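Local coordinates for protein succinate-acetate/proton symporter SatP (Escherichia coli K-12, PDB 5ZUG) that forms a hexameric membrane channel for acetate and probably also carries succinate, with transport thought to be coupled to protons, at residues Ile50-Ala55 and Ser76-Leu81; Leu14-Phe19 and Tyr168-Glu173; Ala9-Leu14 and Leu57-Lys62. All coordinates share one frame; numbering follows the deposited sequence.

Contact 1: Ile50-Ala55 and Ser76-Leu81; sequences IAQIFA and SFWLTL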
loop_
_atom_site.group_PDB
_atom_site.type_symbol
_atom_site.label_atom_id
_atom_site.label_comp_id
_atom_site.label_asym_id
_atom_site.label_seq_id
_atom_site.Cartn_x
_atom_site.Cartn_y
_atom_site.Cartn_z
ATOM N N ILE A 50 9.058 7.491 5.929
ATOM C CA ILE A 50 8.665 6.838 4.676
ATOM C C ILE A 50 9.755 6.961 3.605
ATOM O O ILE A 50 10.213 5.953 3.053
ATOM C CB ILE A 50 7.320 7.392 4.167
ATOM C CG1 ILE A 50 6.173 7.104 5.165
ATOM C CG2 ILE A 50 7.051 6.942 2.724
ATOM C CD1 ILE A 50 5.851 5.664 5.309
ATOM N N ALA A 51 10.167 8.185 3.270
ATOM C CA ALA A 51 11.126 8.347 2.184
ATOM C C ALA A 51 12.426 7.593 2.464
ATOM O O ALA A 51 13.040 7.043 1.551
ATOM C CB ALA A 51 11.398 9.830 1.941
ATOM N N GLN A 52 12.855 7.545 3.725
ATOM C CA GLN A 52 14.077 6.821 4.057
ATOM C C GLN A 52 13.886 5.317 3.950
ATOM O O GLN A 52 14.847 4.586 3.708
ATOM C CB GLN A 52 14.558 7.202 5.451
ATOM C CG GLN A 52 15.988 6.832 5.664
ATOM C CD GLN A 52 16.555 7.259 6.976
ATOM O OE1 GLN A 52 15.987 8.076 7.669
ATOM N NE2 GLN A 52 17.707 6.731 7.312
ATOM N N ILE A 53 12.685 4.831 4.231
ATOM C CA ILE A 53 12.376 3.429 4.016
ATOM C C ILE A 53 12.400 3.118 2.529
ATOM O O ILE A 53 12.816 2.033 2.120
ATOM C CB ILE A 53 11.034 3.081 4.696
ATOM C CG1 ILE A 53 11.218 3.066 6.226
ATOM C CG2 ILE A 53 10.471 1.758 4.188
ATOM C CD1 ILE A 53 9.967 3.061 6.977
ATOM N N PHE A 54 11.937 4.049 1.693
ATOM C CA PHE A 54 12.117 3.898 0.247
ATOM C C PHE A 54 13.593 3.744 -0.122
ATOM O O PHE A 54 13.980 2.782 -0.788
ATOM C CB PHE A 54 11.487 5.069 -0.518
ATOM C CG PHE A 54 9.989 5.037 -0.539
ATOM C CD1 PHE A 54 9.301 3.900 -0.206
ATOM C CD2 PHE A 54 9.274 6.136 -0.923
ATOM C CE1 PHE A 54 7.930 3.876 -0.231
ATOM C CE2 PHE A 54 7.905 6.103 -0.961
ATOM C CZ PHE A 54 7.238 4.965 -0.623
ATOM N N ALA A 55 14.424 4.699 0.300
ATOM C CA ALA A 55 15.859 4.645 0.059
ATOM C C ALA A 55 16.439 3.310 0.494
ATOM O O ALA A 55 17.295 2.738 -0.192
ATOM C CB ALA A 55 16.558 5.790 0.786
ATOM N N SER A 76 12.278 3.329 9.867
ATOM C CA SER A 76 11.418 2.696 10.863
ATOM C C SER A 76 11.550 3.341 12.239
ATOM O O SER A 76 10.549 3.467 12.950
ATOM C CB SER A 76 11.710 1.196 10.955
ATOM O OG SER A 76 11.370 0.537 9.752
ATOM N N PHE A 77 12.767 3.732 12.647
ATOM C CA PHE A 77 12.921 4.417 13.927
ATOM C C PHE A 77 12.066 5.673 13.974
ATOM O O PHE A 77 11.344 5.911 14.945
ATOM C CB PHE A 77 14.367 4.808 14.181
ATOM C CG PHE A 77 14.509 5.920 15.196
ATOM C CD1 PHE A 77 14.466 5.642 16.562
ATOM C CD2 PHE A 77 14.671 7.246 14.793
ATOM C CE1 PHE A 77 14.589 6.662 17.517
ATOM C CE2 PHE A 77 14.789 8.262 15.736
ATOM C CZ PHE A 77 14.747 7.962 17.112
ATOM N N TRP A 78 12.163 6.503 12.934
ATOM C CA TRP A 78 11.370 7.720 12.882
ATOM C C TRP A 78 9.877 7.431 12.936
ATOM O O TRP A 78 9.118 8.219 13.520
ATOM C CB TRP A 78 11.728 8.523 11.645
ATOM C CG TRP A 78 12.978 9.302 11.823
ATOM C CD1 TRP A 78 14.162 9.093 11.206
ATOM C CD2 TRP A 78 13.192 10.383 12.746
ATOM N NE1 TRP A 78 15.095 10.006 11.639
ATOM C CE2 TRP A 78 14.528 10.810 12.585
ATOM C CE3 TRP A 78 12.365 11.064 13.673
ATOM C CZ2 TRP A 78 15.071 11.878 13.308
ATOM C CZ3 TRP A 78 12.904 12.126 14.392
ATOM C CH2 TRP A 78 14.242 12.526 14.203
ATOM N N LEU A 79 9.431 6.332 12.318
ATOM C CA LEU A 79 8.032 5.941 12.430
ATOM C C LEU A 79 7.688 5.512 13.853
ATOM O O LEU A 79 6.627 5.884 14.378
ATOM C CB LEU A 79 7.702 4.818 11.450
ATOM C CG LEU A 79 7.617 5.247 9.998
ATOM C CD1 LEU A 79 7.156 4.111 9.126
ATOM C CD2 LEU A 79 6.678 6.413 9.905
ATOM N N THR A 80 8.571 4.745 14.505
ATOM C CA THR A 80 8.275 4.368 15.880
ATOM C C THR A 80 8.264 5.603 16.771
ATOM O O THR A 80 7.441 5.697 17.692
ATOM C CB THR A 80 9.251 3.311 16.433
ATOM O OG1 THR A 80 10.598 3.794 16.419
ATOM C CG2 THR A 80 9.138 1.994 15.679
ATOM N N LEU A 81 9.162 6.558 16.509
ATOM C CA LEU A 81 9.213 7.769 17.323
ATOM C C LEU A 81 7.904 8.556 17.206
ATOM O O LEU A 81 7.346 9.016 18.213
ATOM C CB LEU A 81 10.420 8.642 16.938
ATOM C CG LEU A 81 10.572 9.891 17.809
ATOM C CD1 LEU A 81 10.794 9.452 19.241
ATOM C CD2 LEU A 81 11.696 10.759 17.381
#
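Ser76 OG, which has Ile53 CD1 packed against it at 4.0 Å, is a buried hydroxyl with two backbone oxygens as partners, one of them weakly held. Its main hydrogen bond runs back to the carbonyl of Thr72, one turn earlier on the same helix, and the weak one reaches the backbone oxygen of Phe46 in the second subunit. No hydrogen bond spans the two segments, which run nearly antiparallel at 157° with their axes 9.1 Å apart, and packing, mostly of hydrocarbon, makes the contact.

Ile53 and Leu79 bury the most surface, and the delta methyl of Ile53 makes the close approaches. CG1 stands anti to the carbonyl carbon (chi1 -72°), and the chain then runs extended to bring the tip between the other helix's backbone and a leucine. Ile53 CD1 lies 3.7 Å from Ser76 N and equally 3.7 Å from Leu79 CD1, the two side chains crossing at a slant. Ile50, whose CB points off the partner helix, turns its end back so that its CD1 comes within 4.3 Å of Leu79 CD1. Leu79 thus presents one methyl to two isoleucines spaced a turn apart. On another flank, the amide end of Gln52 meets the indole of Trp78 at its edge, near the ring plane, beside CD1; Phe19 of helix 12-31 also touches Gln52.

In these turns helices 38-58 and 65-86 meet mainly through hydrocarbon, consistent with side-by-side packing, not hydrogen bonding, holding them together, while the serine is satisfied by Thr72 and weakly by a neighbouring subunit.

Contact 2: Leu14-Phe19 and Tyr168-Glu173; sequences LGLMGF and YLAMGE. With BNG (nonyl beta-D-glucopyranoside), chain G.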
loop_
_atom_site.group_PDB
_atom_site.type_symbol
_atom_site.label_atom_id
_atom_site.label_comp_id
_atom_site.label_asym_id
_atom_site.label_seq_id
_atom_site.Cartn_x
_atom_site.Cartn_y
_atom_site.Cartn_z
ATOM N N LEU A 14 18.564 10.532 -1.120
ATOM C CA LEU A 14 17.183 10.622 -0.640
ATOM C C LEU A 14 17.058 10.209 0.827
ATOM O O LEU A 14 16.398 10.883 1.623
ATOM C CB LEU A 14 16.285 9.740 -1.499
ATOM C CG LEU A 14 14.854 9.527 -0.997
ATOM C CD1 LEU A 14 14.004 10.817 -1.018
ATOM C CD2 LEU A 14 14.177 8.388 -1.741
ATOM N N GLY A 15 17.627 9.060 1.188
ATOM C CA GLY A 15 17.561 8.619 2.575
ATOM C C GLY A 15 18.317 9.534 3.513
ATOM O O GLY A 15 17.870 9.805 4.633
ATOM N N LEU A 16 19.482 10.004 3.078
ATOM C CA LEU A 16 20.271 10.946 3.863
ATOM C C LEU A 16 19.557 12.277 4.028
ATOM O O LEU A 16 19.666 12.906 5.084
ATOM C CB LEU A 16 21.639 11.142 3.220
ATOM C CG LEU A 16 22.664 10.021 3.453
ATOM C CD1 LEU A 16 23.829 10.053 2.452
ATOM C CD2 LEU A 16 23.172 10.134 4.890
ATOM N N MET A 17 18.891 12.767 2.978
ATOM C CA MET A 17 18.128 13.999 3.115
ATOM C C MET A 17 17.011 13.844 4.134
ATOM O O MET A 17 16.822 14.692 5.016
ATOM C CB MET A 17 17.528 14.421 1.780
ATOM C CG MET A 17 18.473 15.065 0.829
ATOM S SD MET A 17 19.457 16.391 1.557
ATOM C CE MET A 17 18.259 17.445 2.379
ATOM N N GLY A 18 16.215 12.785 3.980
ATOM C CA GLY A 18 15.113 12.545 4.893
ATOM C C GLY A 18 15.583 12.446 6.323
ATOM O O GLY A 18 15.052 13.110 7.213
ATOM N N PHE A 19 16.568 11.584 6.566
ATOM C CA PHE A 19 17.142 11.471 7.898
ATOM C C PHE A 19 17.667 12.810 8.396
ATOM O O PHE A 19 17.291 13.275 9.474
ATOM C CB PHE A 19 18.265 10.443 7.897
ATOM C CG PHE A 19 19.120 10.503 9.119
ATOM C CD1 PHE A 19 18.779 9.789 10.238
ATOM C CD2 PHE A 19 20.258 11.299 9.154
ATOM C CE1 PHE A 19 19.564 9.848 11.362
ATOM C CE2 PHE A 19 21.035 11.373 10.288
ATOM C CZ PHE A 19 20.700 10.635 11.382
ATOM N N TYR A 168 24.903 17.456 3.850
ATOM C CA TYR A 168 26.081 17.756 3.046
ATOM C C TYR A 168 26.530 16.529 2.268
ATOM O O TYR A 168 26.756 16.595 1.055
ATOM C CB TYR A 168 27.206 18.245 3.947
ATOM C CG TYR A 168 28.457 18.538 3.170
ATOM C CD1 TYR A 168 28.538 19.682 2.369
ATOM C CD2 TYR A 168 29.536 17.651 3.193
ATOM C CE1 TYR A 168 29.669 19.951 1.646
ATOM C CE2 TYR A 168 30.678 17.908 2.465
ATOM C CZ TYR A 168 30.742 19.057 1.691
ATOM O OH TYR A 168 31.882 19.318 0.967
ATOM N N LEU A 169 26.610 15.383 2.953
ATOM C CA LEU A 169 27.002 14.137 2.310
ATOM C C LEU A 169 26.068 13.808 1.144
ATOM O O LEU A 169 26.518 13.468 0.048
ATOM C CB LEU A 169 26.974 13.000 3.328
ATOM C CG LEU A 169 27.402 11.683 2.681
ATOM C CD1 LEU A 169 28.796 11.916 2.091
ATOM C CD2 LEU A 169 27.321 10.436 3.585
ATOM N N ALA A 170 24.759 13.910 1.372
ATOM C CA ALA A 170 23.788 13.656 0.319
ATOM C C ALA A 170 23.999 14.589 -0.855
ATOM O O ALA A 170 23.951 14.160 -2.012
ATOM C CB ALA A 170 22.368 13.808 0.864
ATOM N N MET A 171 24.164 15.886 -0.589
ATOM C CA MET A 171 24.355 16.809 -1.705
ATOM C C MET A 171 25.724 16.648 -2.365
ATOM O O MET A 171 25.849 16.882 -3.569
ATOM C CB MET A 171 24.072 18.242 -1.267
ATOM C CG MET A 171 22.582 18.458 -0.969
ATOM S SD MET A 171 21.409 17.929 -2.278
ATOM C CE MET A 171 20.959 16.255 -1.804
ATOM N N GLY A 172 26.742 16.198 -1.628
ATOM C CA GLY A 172 27.980 15.803 -2.272
ATOM C C GLY A 172 27.734 14.680 -3.272
ATOM O O GLY A 172 28.033 14.828 -4.449
ATOM N N GLU A 173 27.178 13.558 -2.818
ATOM C CA GLU A 173 26.872 12.438 -3.699
ATOM C C GLU A 173 26.080 12.880 -4.931
ATOM O O GLU A 173 26.397 12.501 -6.064
ATOM C CB GLU A 173 26.111 11.363 -2.921
ATOM C CG GLU A 173 26.948 10.756 -1.789
ATOM C CD GLU A 173 27.341 9.299 -2.009
ATOM O OE1 GLU A 173 26.738 8.428 -1.332
ATOM O OE2 GLU A 173 28.230 9.013 -2.850
HETATM C C1 BNG G . 26.538 4.067 0.144
HETATM C C2 BNG G . 27.247 5.061 -0.756
HETATM C C3 BNG G . 27.666 4.314 -1.930
HETATM C C4 BNG G . 28.842 3.530 -1.497
HETATM C C5 BNG G . 28.434 2.485 -0.449
HETATM C C6 BNG G . 29.230 2.570 0.791
HETATM C "C1'" BNG G . 25.713 3.732 2.203
HETATM C "C2'" BNG G . 24.754 4.797 2.732
HETATM C "C3'" BNG G . 24.205 4.351 4.078
HETATM C "C4'" BNG G . 24.030 5.609 4.962
HETATM C "C5'" BNG G . 22.802 5.414 5.851
HETATM C "C6'" BNG G . 22.772 6.696 6.689
HETATM C "C7'" BNG G . 21.352 6.941 7.185
HETATM C "C8'" BNG G . 21.452 6.998 8.711
HETATM C "C9'" BNG G . 22.367 8.153 9.099
HETATM O O1 BNG G . 26.619 4.443 1.419
HETATM O O2 BNG G . 26.426 6.128 -1.194
HETATM O O3 BNG G . 28.005 5.172 -3.033
HETATM O O4 BNG G . 29.397 2.943 -2.666
HETATM O O5 BNG G . 27.115 2.688 0.149
HETATM O O6 BNG G . 28.186 2.602 1.708
#
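This is a wholly apolar, buried helix-helix contact between Leu16 and Met17 on one side and Leu169, Ala170 and Met171 on the other. It brings helix 12-31, the first of the chain, against helix 149-179, the last, and so closes the bundle on itself. The segments run almost antiparallel (155°), and their axes approach to 8.4 Å. Ala170 sits where they come together: its CB lies 3.6 Å from Leu16 CB, and the small side chain is consistent with so near a backbone approach.

Leu16 divides its two methyls between protein and ligand. CD1 lies 3.7 Å from Leu169 CD2, while CD2 meets C6' of the nonyl glucoside tail at 3.9 Å. To the other flank of Ala170, two methionines cross at about a right angle, Met17 SD being 3.7 Å from Met171 CE. Met17 is bent at chi2 (-49°), which brings its sulfur to 4.0 Å from Ala170 CB. Met17 and Met171 also touch Phe111 and Met115 of the third subunit.

The detergent lies along one side of this joint. Its terminal methyl C9' stands 3.6 Å above the centre of the Phe19 ring, a CH-pi placement. At the sugar end O2 points to Glu173 OE1, but that separation is modelled too short for its length to be trusted; Asn64 ND2 gives the glucoside another hydrogen bond.

With the tail against Leu16 and Phe19 and the sugar modelled near Glu173 and Asn64, the site is consistent with one apolar at one end and polar at the other; the helix joint itself is held by hydrocarbon and sulfur packing.

Contact 3: Ala9-Leu14 and Leu57-Lys62; sequences ANPAPL and LLEYKK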
loop_
_atom_site.group_PDB
_atom_site.type_symbol
_atom_site.label_atom_id
_atom_site.label_comp_id
_atom_site.label_asym_id
_atom_site.label_seq_id
_atom_site.Cartn_x
_atom_site.Cartn_y
_atom_site.Cartn_z
ATOM N N ALA A 9 19.681 4.413 -10.112
ATOM C CA ALA A 9 19.975 5.667 -9.430
ATOM C C ALA A 9 20.576 5.378 -8.059
ATOM O O ALA A 9 20.404 4.299 -7.505
ATOM C CB ALA A 9 18.706 6.514 -9.317
ATOM N N ASN A 10 21.295 6.349 -7.500
ATOM C CA ASN A 10 21.802 6.216 -6.139
ATOM C C ASN A 10 20.697 6.674 -5.183
ATOM O O ASN A 10 20.313 7.854 -5.216
ATOM C CB ASN A 10 23.066 7.037 -5.957
ATOM C CG ASN A 10 23.741 6.823 -4.600
ATOM O OD1 ASN A 10 23.402 5.919 -3.845
ATOM N ND2 ASN A 10 24.740 7.643 -4.312
ATOM N N PRO A 11 20.131 5.791 -4.352
ATOM C CA PRO A 11 19.070 6.235 -3.438
ATOM C C PRO A 11 19.602 6.796 -2.155
ATOM O O PRO A 11 18.808 7.281 -1.345
ATOM C CB PRO A 11 18.288 4.951 -3.166
ATOM C CG PRO A 11 19.415 3.838 -3.235
ATOM C CD PRO A 11 20.396 4.335 -4.257
ATOM N N ALA A 12 20.914 6.715 -1.933
ATOM C CA ALA A 12 21.468 7.190 -0.672
ATOM C C ALA A 12 21.175 8.655 -0.417
ATOM O O ALA A 12 20.746 8.970 0.703
ATOM C CB ALA A 12 22.980 6.935 -0.619
ATOM N N PRO A 13 21.332 9.574 -1.377
ATOM C CA PRO A 13 21.000 10.986 -1.090
ATOM C C PRO A 13 19.576 11.227 -0.575
ATOM O O PRO A 13 19.408 12.059 0.319
ATOM C CB PRO A 13 21.276 11.664 -2.433
ATOM C CG PRO A 13 22.339 10.821 -3.046
ATOM C CD PRO A 13 21.987 9.434 -2.688
ATOM N N LEU A 14 18.564 10.532 -1.120
ATOM C CA LEU A 14 17.183 10.622 -0.640
ATOM C C LEU A 14 17.058 10.209 0.827
ATOM O O LEU A 14 16.398 10.883 1.623
ATOM C CB LEU A 14 16.285 9.740 -1.499
ATOM C CG LEU A 14 14.854 9.527 -0.997
ATOM C CD1 LEU A 14 14.004 10.817 -1.018
ATOM C CD2 LEU A 14 14.177 8.388 -1.741
ATOM N N LEU A 57 14.875 0.308 0.798
ATOM C CA LEU A 57 14.439 -0.767 -0.100
ATOM C C LEU A 57 15.088 -0.658 -1.479
ATOM O O LEU A 57 15.239 -1.666 -2.173
ATOM C CB LEU A 57 12.922 -0.781 -0.237
ATOM C CG LEU A 57 12.051 -1.107 0.962
ATOM C CD1 LEU A 57 10.619 -0.906 0.546
ATOM C CD2 LEU A 57 12.264 -2.539 1.463
ATOM N N LEU A 58 15.409 0.560 -1.916
ATOM C CA LEU A 58 16.128 0.742 -3.158
ATOM C C LEU A 58 17.592 0.277 -3.068
ATOM O O LEU A 58 18.206 0.010 -4.105
ATOM C CB LEU A 58 16.021 2.211 -3.568
ATOM C CG LEU A 58 14.657 2.767 -4.017
ATOM C CD1 LEU A 58 14.679 4.290 -4.280
ATOM C CD2 LEU A 58 14.130 2.053 -5.231
ATOM N N GLU A 59 18.172 0.149 -1.873
ATOM C CA GLU A 59 19.529 -0.390 -1.795
ATOM C C GLU A 59 19.609 -1.892 -2.097
ATOM O O GLU A 59 20.714 -2.425 -2.304
ATOM C CB GLU A 59 20.161 -0.124 -0.427
ATOM C CG GLU A 59 20.478 1.313 -0.143
ATOM C CD GLU A 59 21.537 1.894 -1.061
ATOM O OE1 GLU A 59 21.960 1.225 -2.017
ATOM O OE2 GLU A 59 21.990 3.032 -0.829
ATOM N N TYR A 60 18.467 -2.566 -2.184
ATOM C CA TYR A 60 18.443 -4.012 -2.343
ATOM C C TYR A 60 18.888 -4.447 -3.744
ATOM O O TYR A 60 19.671 -5.399 -3.883
ATOM C CB TYR A 60 17.036 -4.498 -2.014
ATOM C CG TYR A 60 16.741 -5.939 -2.291
ATOM C CD1 TYR A 60 17.227 -6.953 -1.452
ATOM C CD2 TYR A 60 15.914 -6.290 -3.345
ATOM C CE1 TYR A 60 16.927 -8.273 -1.701
ATOM C CE2 TYR A 60 15.602 -7.582 -3.581
ATOM C CZ TYR A 60 16.104 -8.562 -2.768
ATOM O OH TYR A 60 15.760 -9.852 -3.017
ATOM N N LYS A 61 18.349 -3.814 -4.801
ATOM C CA LYS A 61 18.749 -4.187 -6.161
ATOM C C LYS A 61 20.149 -3.688 -6.510
ATOM O O LYS A 61 20.855 -4.341 -7.289
ATOM C CB LYS A 61 17.729 -3.687 -7.184
ATOM C CG LYS A 61 16.704 -4.724 -7.571
ATOM C CD LYS A 61 15.746 -4.179 -8.639
ATOM C CE LYS A 61 14.466 -5.039 -8.729
ATOM N NZ LYS A 61 13.290 -4.383 -9.416
ATOM N N LYS A 62 20.591 -2.582 -5.908
ATOM C CA LYS A 62 22.018 -2.296 -5.840
ATOM C C LYS A 62 22.670 -3.356 -4.942
ATOM O O LYS A 62 22.022 -4.272 -4.438
ATOM C CB LYS A 62 22.268 -0.879 -5.297
ATOM C CG LYS A 62 21.330 0.250 -5.843
ATOM C CD LYS A 62 22.015 1.612 -5.971
ATOM C CE LYS A 62 22.727 1.750 -7.305
ATOM N NZ LYS A 62 23.423 3.064 -7.445
#
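Packing centres on Pro11, whose CB, CG and CD each meet a different residue. Its CB meets Leu58 CB at 3.6 Å, hydrocarbon on hydrocarbon. Its CG rests against the carboxylate carbon of Glu59, also 3.6 Å from CG to CD, the glutamate having been bent at chi2 (-65°) so that its end turns back to the proline. Its CD lies 3.6 Å from Lys62 CD, where ring and lysine chain slide past each other in opposite directions. One proline ring is thus touched by a leucine, a carboxylate group and an aliphatic lysine stem.

Polar contact between the segments is slight. Lys62 NZ gives a weak hydrogen bond to Ala9 O at 3.3 Å, and its stronger partner is the carbonyl of Leu8, just before, so the ammonium lies close to two successive backbone oxygens.

Capping is local to Ala9-Leu14. Asn10 OD1 accepts from Ala12 N at 3.2 Å with an N-H...O angle of 160°, although the donor stands well above the amide plane. The bond caps a backbone NH in the turn leading into helix 12-31.

In the fold, the contact joins the entry into helix 12-31 to the exit of helix 38-58. Glu173 of helix 149-179 lies against Asn10 and Ala12, Phe71 of helix 65-86 covers Ala12 and Glu59, and Thr65 of the third subunit bonds Asn10 N.

Contacts 1 and 2 are buried helix pairings, centred about 9 Å and 11 Å from the centre of the chain, whereas contact 3 lies about 16 Å out and is only partly buried. The first two cross with almost the same antiparallel angle and have no hydrogen bond between their segments; contact 3, formed where one helix begins and another ends, adds a weak lysine bond between its segments, beside a cap within one of them. Helix 12-31 serves contacts 2 and 3, which share Leu14, and helix 38-58 serves contacts 1 and 3. Gln52, Phe19 and Asn10 place all three beside the glucoside pocket, and each also touches the third subunit.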